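Local coordinates for protein prolyl-tRNA synthetase (Naegleria fowleri, PDB 6UYH) that probably attaches proline to its cognate tRNA in an ATP-dependent reaction, as a class II aminoacyl-tRNA synthetase, at residues A[291-296]-A[403-408]; A[298-303]-A[396-401]. One frame throughout, in Å; residues are numbered along the deposited sequence.

Contact 1: residues A[291-296]-A[403-408]. With EDO (1,2-ethanediol), chain Z; EDO (1,2-ethanediol), chain Q.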
ATOM      1  N   LEU A 291     -18.469 -14.029   4.868  1.00 22.94           N
ATOM      2  CA  LEU A 291     -17.120 -13.855   4.323  1.00 21.03           C
ATOM      3  C   LEU A 291     -16.601 -15.147   3.702  1.00 23.57           C
ATOM      4  O   LEU A 291     -16.580 -16.184   4.373  1.00 24.91           O
ATOM      5  CB  LEU A 291     -16.156 -13.403   5.415  1.00 24.78           C
ATOM      6  CG  LEU A 291     -16.402 -11.997   5.962  1.00 25.89           C
ATOM      7  CD1 LEU A 291     -15.705 -11.793   7.314  1.00 25.80           C
ATOM      8  CD2 LEU A 291     -15.943 -10.967   4.943  1.00 26.79           C
ATOM      9  N   PRO A 292     -16.149 -15.124   2.451  1.00 23.38           N
ATOM     10  CA  PRO A 292     -15.411 -16.264   1.910  1.00 24.71           C
ATOM     11  C   PRO A 292     -14.203 -16.550   2.782  1.00 22.29           C
ATOM     12  O   PRO A 292     -13.478 -15.615   3.157  1.00 22.14           O
ATOM     13  CB  PRO A 292     -14.986 -15.787   0.508  1.00 22.63           C
ATOM     14  CG  PRO A 292     -15.853 -14.600   0.207  1.00 26.39           C
ATOM     15  CD  PRO A 292     -16.129 -13.968   1.543  1.00 19.32           C
ATOM     16  N   PRO A 293     -13.980 -17.809   3.158  1.00 22.78           N
ATOM     17  CA  PRO A 293     -12.941 -18.111   4.162  1.00 25.96           C
ATOM     18  C   PRO A 293     -11.552 -17.563   3.844  1.00 25.37           C
ATOM     19  O   PRO A 293     -10.820 -17.198   4.769  1.00 25.59           O
ATOM     20  CB  PRO A 293     -12.949 -19.645   4.203  1.00 25.00           C
ATOM     21  CG  PRO A 293     -14.373 -20.005   3.884  1.00 24.96           C
ATOM     22  CD  PRO A 293     -14.852 -18.968   2.890  1.00 22.31           C
ATOM     23  N   ARG A 294     -11.161 -17.480   2.576  1.00 25.47           N
ATOM     24  CA  ARG A 294      -9.796 -17.069   2.275  1.00 26.21           C
ATOM     25  C   ARG A 294      -9.563 -15.571   2.433  1.00 26.25           C
ATOM     26  O   ARG A 294      -8.404 -15.136   2.416  1.00 26.74           O
ATOM     27  CB  ARG A 294      -9.417 -17.535   0.866  1.00 28.68           C
ATOM     28  CG  ARG A 294      -9.222 -19.055   0.822  1.00 32.08           C
ATOM     29  CD  ARG A 294      -9.450 -19.669  -0.553  1.00 37.85           C
ATOM     30  NE  ARG A 294      -9.812 -21.083  -0.448  1.00 40.04           N
ATOM     31  CZ  ARG A 294     -10.181 -21.844  -1.475  1.00 36.60           C
ATOM     32  NH1 ARG A 294     -10.237 -21.323  -2.700  1.00 29.92           N
ATOM     33  NH2 ARG A 294     -10.498 -23.121  -1.281  1.00 30.79           N
ATOM     34  N   VAL A 295     -10.612 -14.767   2.598  1.00 22.17           N
ATOM     35  CA  VAL A 295     -10.425 -13.351   2.885  1.00 22.21           C
ATOM     36  C   VAL A 295     -11.065 -12.943   4.205  1.00 20.59           C
ATOM     37  O   VAL A 295     -11.186 -11.754   4.485  1.00 23.98           O
ATOM     38  CB  VAL A 295     -10.933 -12.463   1.732  1.00 20.02           C
ATOM     39  CG1 VAL A 295     -10.197 -12.803   0.435  1.00 23.65           C
ATOM     40  CG2 VAL A 295     -12.446 -12.608   1.557  1.00 18.78           C
ATOM     41  N   ALA A 296     -11.453 -13.908   5.037  1.00 22.88           N
ATOM     42  CA  ALA A 296     -12.129 -13.605   6.296  1.00 21.45           C
ATOM     43  C   ALA A 296     -11.114 -13.210   7.363  1.00 21.16           C
ATOM     44  O   ALA A 296     -10.222 -14.000   7.681  1.00 24.49           O
ATOM     45  CB  ALA A 296     -12.939 -14.815   6.759  1.00 24.76           C
ATOM     46  N   ASP A 403     -16.348 -23.638  -1.559  1.00 26.57           N
ATOM     47  CA  ASP A 403     -16.899 -24.265  -2.757  1.00 25.79           C
ATOM     48  C   ASP A 403     -18.407 -24.070  -2.848  1.00 25.92           C
ATOM     49  O   ASP A 403     -18.935 -23.793  -3.931  1.00 26.73           O
ATOM     50  CB  ASP A 403     -16.545 -25.754  -2.776  1.00 28.14           C
ATOM     51  CG  ASP A 403     -15.049 -25.995  -2.914  1.00 34.33           C
ATOM     52  OD1 ASP A 403     -14.312 -25.036  -3.224  1.00 32.25           O
ATOM     53  OD2 ASP A 403     -14.608 -27.142  -2.711  1.00 36.28           O
ATOM     54  N   SER A 404     -19.115 -24.205  -1.724  1.00 26.28           N
ATOM     55  CA  SER A 404     -20.569 -24.066  -1.736  1.00 31.39           C
ATOM     56  C   SER A 404     -20.982 -22.644  -2.098  1.00 27.44           C
ATOM     57  O   SER A 404     -21.934 -22.440  -2.864  1.00 25.87           O
ATOM     58  CB  SER A 404     -21.150 -24.446  -0.373  1.00 35.22           C
ATOM     59  OG  SER A 404     -20.921 -25.811  -0.052  1.00 36.36           O
ATOM     60  N   MET A 405     -20.290 -21.651  -1.531  1.00 24.80           N
ATOM     61  CA  MET A 405     -20.585 -20.254  -1.831  1.00 23.93           C
ATOM     62  C   MET A 405     -20.400 -19.969  -3.313  1.00 29.39           C
ATOM     63  O   MET A 405     -21.245 -19.319  -3.943  1.00 27.03           O
ATOM     64  CB  MET A 405     -19.695 -19.338  -0.976  1.00 24.73           C
ATOM     65  CG  MET A 405     -20.033 -19.380   0.516  1.00 27.93           C
ATOM     66  SD  MET A 405     -18.894 -18.418   1.533  1.00 26.61           S
ATOM     67  CE  MET A 405     -19.100 -16.772   0.836  1.00 26.27           C
ATOM     68  N   LEU A 406     -19.296 -20.452  -3.890  1.00 23.12           N
ATOM     69  CA  LEU A 406     -19.042 -20.226  -5.310  1.00 22.52           C
ATOM     70  C   LEU A 406     -20.038 -20.988  -6.180  1.00 26.72           C
ATOM     71  O   LEU A 406     -20.551 -20.453  -7.171  1.00 25.88           O
ATOM     72  CB  LEU A 406     -17.603 -20.627  -5.644  1.00 22.59           C
ATOM     73  CG  LEU A 406     -17.196 -20.603  -7.116  1.00 23.36           C
ATOM     74  CD1 LEU A 406     -17.339 -19.191  -7.642  1.00 21.21           C
ATOM     75  CD2 LEU A 406     -15.758 -21.131  -7.294  1.00 25.14           C
ATOM     76  N   ASN A 407     -20.334 -22.234  -5.814  1.00 28.13           N
ATOM     77  CA  ASN A 407     -21.257 -23.041  -6.605  1.00 25.70           C
ATOM     78  C   ASN A 407     -22.665 -22.464  -6.583  1.00 27.49           C
ATOM     79  O   ASN A 407     -23.349 -22.451  -7.611  1.00 28.05           O
ATOM     80  CB  ASN A 407     -21.264 -24.476  -6.084  1.00 27.28           C
ATOM     81  CG  ASN A 407     -19.990 -25.221  -6.418  1.00 34.02           C
ATOM     82  OD1 ASN A 407     -19.291 -24.876  -7.370  1.00 38.52           O
ATOM     83  ND2 ASN A 407     -19.689 -26.262  -5.644  1.00 35.27           N
ATOM     84  N   LYS A 408     -23.121 -22.003  -5.415  1.00 28.98           N
ATOM     85  CA  LYS A 408     -24.447 -21.400  -5.317  1.00 31.49           C
ATOM     86  C   LYS A 408     -24.547 -20.155  -6.188  1.00 27.66           C
ATOM     87  O   LYS A 408     -25.535 -19.966  -6.908  1.00 25.61           O
ATOM     88  CB  LYS A 408     -24.753 -21.059  -3.858  1.00 30.54           C
ATOM     89  CG  LYS A 408     -26.094 -20.360  -3.631  1.00 32.45           C
ATOM     90  CD  LYS A 408     -26.315 -20.034  -2.146  1.00 31.14           C
ATOM     91  CE  LYS A 408     -27.703 -19.433  -1.916  1.00 36.58           C
ATOM     92  NZ  LYS A 408     -27.973 -19.015  -0.509  1.00 33.97           N
TER
HETATM   93  C1  EDO Z 708     -22.734 -28.063  -2.420  1.00 48.77           C
HETATM   94  O1  EDO Z 708     -22.836 -27.061  -1.404  1.00 46.50           O
HETATM   95  C2  EDO Z 708     -22.066 -27.472  -3.652  1.00 47.41           C
HETATM   96  O2  EDO Z 708     -20.644 -27.518  -3.493  1.00 49.51           O
HETATM   97  C1  EDO Q 615      -9.249 -21.796   3.484  1.00 39.85           C
HETATM   98  O1  EDO Q 615      -8.835 -22.349   2.229  1.00 43.51           O
HETATM   99  C2  EDO Q 615      -8.891 -22.784   4.589  1.00 40.28           C
HETATM  100  O2  EDO Q 615      -7.538 -23.214   4.422  1.00 43.57           O
HETATM  101  O   HOH W   1     -11.551 -25.030  -3.019  1.00 40.45           O

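Contact 2: residues A[298-303]-A[396-401]. With EDO (1,2-ethanediol), chain R; EDO (1,2-ethanediol), chain Q; EDO (1,2-ethanediol), chain B.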
ATOM      1  N   CYS A 298     -11.403 -13.232  10.428  1.00 25.21           N
ATOM      2  CA  CYS A 298     -11.450 -14.355  11.351  1.00 24.69           C
ATOM      3  C   CYS A 298     -12.166 -15.486  10.631  1.00 29.16           C
ATOM      4  O   CYS A 298     -13.293 -15.303  10.157  1.00 27.40           O
ATOM      5  CB  CYS A 298     -12.178 -13.984  12.646  1.00 26.97           C
ATOM      6  SG  CYS A 298     -12.520 -15.380  13.749  1.00 31.05           S
ATOM      7  N   GLN A 299     -11.513 -16.640  10.527  1.00 27.06           N
ATOM      8  CA  GLN A 299     -12.137 -17.765   9.836  1.00 26.30           C
ATOM      9  C   GLN A 299     -12.978 -18.629  10.762  1.00 27.78           C
ATOM     10  O   GLN A 299     -14.007 -19.170  10.338  1.00 29.07           O
ATOM     11  CB  GLN A 299     -11.068 -18.624   9.166  1.00 28.83           C
ATOM     12  CG  GLN A 299     -10.274 -17.877   8.105  1.00 25.12           C
ATOM     13  CD  GLN A 299      -9.066 -18.664   7.671  1.00 30.84           C
ATOM     14  OE1 GLN A 299      -8.208 -18.998   8.488  1.00 34.04           O
ATOM     15  NE2 GLN A 299      -8.997 -18.985   6.384  1.00 27.67           N
ATOM     16  N   VAL A 300     -12.553 -18.783  12.013  1.00 29.10           N
ATOM     17  CA  VAL A 300     -13.220 -19.658  12.972  1.00 31.05           C
ATOM     18  C   VAL A 300     -13.294 -18.923  14.298  1.00 32.33           C
ATOM     19  O   VAL A 300     -12.279 -18.415  14.781  1.00 32.34           O
ATOM     20  CB  VAL A 300     -12.476 -21.000  13.157  1.00 33.85           C
ATOM     21  CG1 VAL A 300     -13.231 -21.894  14.141  1.00 34.66           C
ATOM     22  CG2 VAL A 300     -12.275 -21.708  11.823  1.00 37.19           C
ATOM     23  N   VAL A 301     -14.486 -18.851  14.886  1.00 32.72           N
ATOM     24  CA  VAL A 301     -14.655 -18.325  16.238  1.00 42.55           C
ATOM     25  C   VAL A 301     -15.043 -19.480  17.151  1.00 43.49           C
ATOM     26  O   VAL A 301     -15.933 -20.274  16.818  1.00 36.85           O
ATOM     27  CB  VAL A 301     -15.689 -17.180  16.290  1.00 38.88           C
ATOM     28  CG1 VAL A 301     -17.071 -17.633  15.803  1.00 36.04           C
ATOM     29  CG2 VAL A 301     -15.760 -16.584  17.703  1.00 36.17           C
ATOM     30  N   VAL A 302     -14.351 -19.596  18.285  1.00 39.56           N
ATOM     31  CA  VAL A 302     -14.594 -20.656  19.260  1.00 40.98           C
ATOM     32  C   VAL A 302     -15.349 -20.053  20.434  1.00 41.48           C
ATOM     33  O   VAL A 302     -14.924 -19.039  20.999  1.00 44.64           O
ATOM     34  CB  VAL A 302     -13.278 -21.304  19.728  1.00 45.51           C
ATOM     35  CG1 VAL A 302     -13.562 -22.498  20.644  1.00 51.98           C
ATOM     36  CG2 VAL A 302     -12.434 -21.737  18.544  1.00 42.97           C
ATOM     37  N   ILE A 303     -16.473 -20.661  20.795  1.00 42.97           N
ATOM     38  CA  ILE A 303     -17.301 -20.113  21.866  1.00 46.48           C
ATOM     39  C   ILE A 303     -17.550 -21.178  22.929  1.00 50.18           C
ATOM     40  O   ILE A 303     -18.224 -22.181  22.662  1.00 48.11           O
ATOM     41  CB  ILE A 303     -18.622 -19.556  21.314  1.00 45.24           C
ATOM     42  CG1 ILE A 303     -18.344 -18.519  20.221  1.00 45.97           C
ATOM     43  CG2 ILE A 303     -19.452 -18.944  22.433  1.00 44.92           C
ATOM     44  CD1 ILE A 303     -19.580 -17.836  19.688  1.00 50.03           C
ATOM     45  N   ALA A 396     -10.505 -28.278   5.725  1.00 33.14           N
ATOM     46  CA  ALA A 396     -11.384 -28.959   4.782  1.00 33.22           C
ATOM     47  C   ALA A 396     -12.815 -28.446   4.899  1.00 32.52           C
ATOM     48  O   ALA A 396     -13.528 -28.340   3.894  1.00 37.99           O
ATOM     49  CB  ALA A 396     -11.325 -30.473   5.018  1.00 35.18           C
ATOM     50  N   VAL A 397     -13.254 -28.138   6.123  1.00 33.83           N
ATOM     51  CA  VAL A 397     -14.567 -27.532   6.314  1.00 34.34           C
ATOM     52  C   VAL A 397     -14.615 -26.153   5.668  1.00 32.60           C
ATOM     53  O   VAL A 397     -15.602 -25.785   5.022  1.00 32.06           O
ATOM     54  CB  VAL A 397     -14.905 -27.468   7.814  1.00 39.46           C
ATOM     55  CG1 VAL A 397     -16.166 -26.663   8.042  1.00 32.16           C
ATOM     56  CG2 VAL A 397     -15.051 -28.879   8.382  1.00 35.47           C
ATOM     57  N   LEU A 398     -13.541 -25.378   5.815  1.00 30.06           N
ATOM     58  CA  LEU A 398     -13.509 -24.041   5.236  1.00 28.74           C
ATOM     59  C   LEU A 398     -13.489 -24.085   3.718  1.00 33.22           C
ATOM     60  O   LEU A 398     -14.095 -23.227   3.068  1.00 32.46           O
ATOM     61  CB  LEU A 398     -12.295 -23.279   5.770  1.00 28.53           C
ATOM     62  CG  LEU A 398     -12.324 -22.960   7.265  1.00 30.85           C
ATOM     63  CD1 LEU A 398     -10.996 -22.374   7.707  1.00 28.95           C
ATOM     64  CD2 LEU A 398     -13.458 -21.999   7.587  1.00 30.72           C
ATOM     65  N   ASP A 399     -12.808 -25.073   3.135  1.00 28.76           N
ATOM     66  CA  ASP A 399     -12.824 -25.215   1.681  1.00 29.02           C
ATOM     67  C   ASP A 399     -14.203 -25.631   1.189  1.00 30.87           C
ATOM     68  O   ASP A 399     -14.649 -25.192   0.117  1.00 33.03           O
ATOM     69  CB  ASP A 399     -11.763 -26.221   1.242  1.00 31.00           C
ATOM     70  CG  ASP A 399     -10.353 -25.703   1.463  1.00 38.57           C
ATOM     71  OD1 ASP A 399     -10.157 -24.474   1.381  1.00 39.66           O
ATOM     72  OD2 ASP A 399      -9.445 -26.519   1.718  1.00 39.11           O
ATOM     73  N   LYS A 400     -14.894 -26.478   1.956  1.00 30.61           N
ATOM     74  CA  LYS A 400     -16.256 -26.863   1.599  1.00 29.47           C
ATOM     75  C   LYS A 400     -17.180 -25.650   1.592  1.00 33.67           C
ATOM     76  O   LYS A 400     -18.024 -25.509   0.700  1.00 31.11           O
ATOM     77  CB  LYS A 400     -16.764 -27.933   2.573  1.00 30.85           C
ATOM     78  CG  LYS A 400     -17.999 -28.682   2.124  1.00 49.95           C
ATOM     79  CD  LYS A 400     -18.471 -29.677   3.188  1.00 52.68           C
ATOM     80  CE  LYS A 400     -19.184 -30.867   2.548  1.00 62.67           C
ATOM     81  NZ  LYS A 400     -20.527 -31.154   3.147  1.00 63.03           N
ATOM     82  N   ILE A 401     -17.031 -24.760   2.578  1.00 32.92           N
ATOM     83  CA  ILE A 401     -17.821 -23.532   2.605  1.00 28.34           C
ATOM     84  C   ILE A 401     -17.507 -22.678   1.384  1.00 28.79           C
ATOM     85  O   ILE A 401     -18.411 -22.174   0.706  1.00 28.05           O
ATOM     86  CB  ILE A 401     -17.571 -22.762   3.915  1.00 30.65           C
ATOM     87  CG1 ILE A 401     -18.196 -23.504   5.099  1.00 30.06           C
ATOM     88  CG2 ILE A 401     -18.120 -21.345   3.829  1.00 28.02           C
ATOM     89  CD1 ILE A 401     -17.856 -22.878   6.451  1.00 28.54           C
TER
HETATM   90  C1  EDO R 616      -5.638 -21.396   6.940  1.00 53.00           C
HETATM   91  O1  EDO R 616      -4.933 -22.132   5.933  1.00 59.22           O
HETATM   92  C2  EDO R 616      -5.914 -19.995   6.416  1.00 46.73           C
HETATM   93  O2  EDO R 616      -6.668 -20.089   5.200  1.00 40.39           O
HETATM   94  C1  EDO Q 615      -9.249 -21.796   3.484  1.00 39.85           C
HETATM   95  O1  EDO Q 615      -8.835 -22.349   2.229  1.00 43.51           O
HETATM   96  C2  EDO Q 615      -8.891 -22.784   4.589  1.00 40.28           C
HETATM   97  O2  EDO Q 615      -7.538 -23.214   4.422  1.00 43.57           O
HETATM   98  C1  EDO B 711     -20.210 -30.596   6.964  1.00 59.68           C
HETATM   99  O1  EDO B 711     -20.692 -31.824   6.409  1.00 61.03           O
HETATM  100  C2  EDO B 711     -21.319 -29.550   6.923  1.00 50.39           C
HETATM  101  O2  EDO B 711     -21.696 -29.354   5.556  1.00 42.70           O

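Contact 1: residues A[291-296]-A[403-408]
Pro292 and Met405 make the closest backbone approach here, their CA atoms 7.5 Å apart, where the irregular segment 291-296 passes a length of regular helix, 403-408. The first segment lies in the loop between helix 274-283 and strand 300-304, which probably links the class II catalytic core to the anticodon-binding domain; the second is part of the long helix 391-415. No hydrogen bond joins the two directly. Within the loop, Val295 N donates a hydrogen bond to Pro292 O, closing a turn that includes both prolines.

Met405 carries the apolar part. Its side chain leaves the helix toward the loop and crosses the Pro292 ring at about a right angle. A bend at the last torsion (chi3 60°) sets the methyl CE against the backbone, 3.7 Å from Pro292 N. The same methyl lies 4.0 Å from Pro292 CG. Met405 SD is 4.3 Å from Pro293 CD. Met279 and His283 of helix 274-283 touch Pro292 as well, and His283 also touches Met405.

A polar bridge runs beside this packing. The extended Arg294 side chain brings its guanidinium to within 4.7 Å of Asp403, measured from NH2 to OD1, too far for direct pairing. One water, in the guanidinium plane at its edge, accepts from Arg294 NH2 at 2.8 Å and donates to Asp403 OD1 at 2.8 Å.

Contact 2: residues A[298-303]-A[396-401]
This is a small, buried apolar contact between the entrance to strand 300-304, in the mixed sheet of the anticodon-binding domain, and helix 391-415, where Leu398 packs against Gln299 and Val300. Strand 300-304 is the second strand of that five-stranded sheet, between parallel neighbours 333-335 and 357-361. The helix passes nearest at Gln299 and Leu398, whose CA atoms are 7.9 Å apart.

Leu398 points toward segment 298-303, and its two methyls divide the work. CD1 meets the aliphatic root of the glutamine, 4.0 Å from Gln299 CB, and lies more loosely by the valine, 4.4 Å from Val300 CG2. CD2 instead faces the backbone, 4.0 Å from Gln299 O. With CG anti to its own carbonyl carbon (chi1 -62°) and the chain extended beyond it, the Gln299 side chain carries its amide past the leucine. There the amide is held at both ends: OE1 accepts from Arg332 N, and NE2 binds Pro293 O as well as an ethanediol oxygen, O2, at 2.8 Å with a nearly straight N-H...O angle of 165°.

A second ethanediol, like the first probably from the crystallisation liquor, touches Leu398 CB through C2 at 3.6 Å and donates from O1 to Asp399 OD1 at 2.6 Å. Pro293 adds to the packing on Leu398. Helix and strand entrance are thus joined by van der Waals contact alone, while the polar end of Gln299 spends its hydrogen bonds on Arg332, Pro293 and a bound ethanediol.

From the N-terminal side, the chain leaves helix 274-283 of the catalytic core and forms the loop segment 291-296, then enters strand 300-304. It then completes the five-stranded sheet before reaching helix 391-415, which serves both contacts. Contact 2 closes a loop of 92 intervening residues, nested inside the 106-residue loop closed by contact 1; their centres lie about 11 Å apart. A salt bridge between Arg294 and Asp399 and a probable hydrogen bond from Gln299 to Pro293 O join them directly, and one ethanediol bridges Arg294 and Asp399. Successive turns of one helix thereby tie the anticodon-binding sheet to the loop that follows helix 274-283.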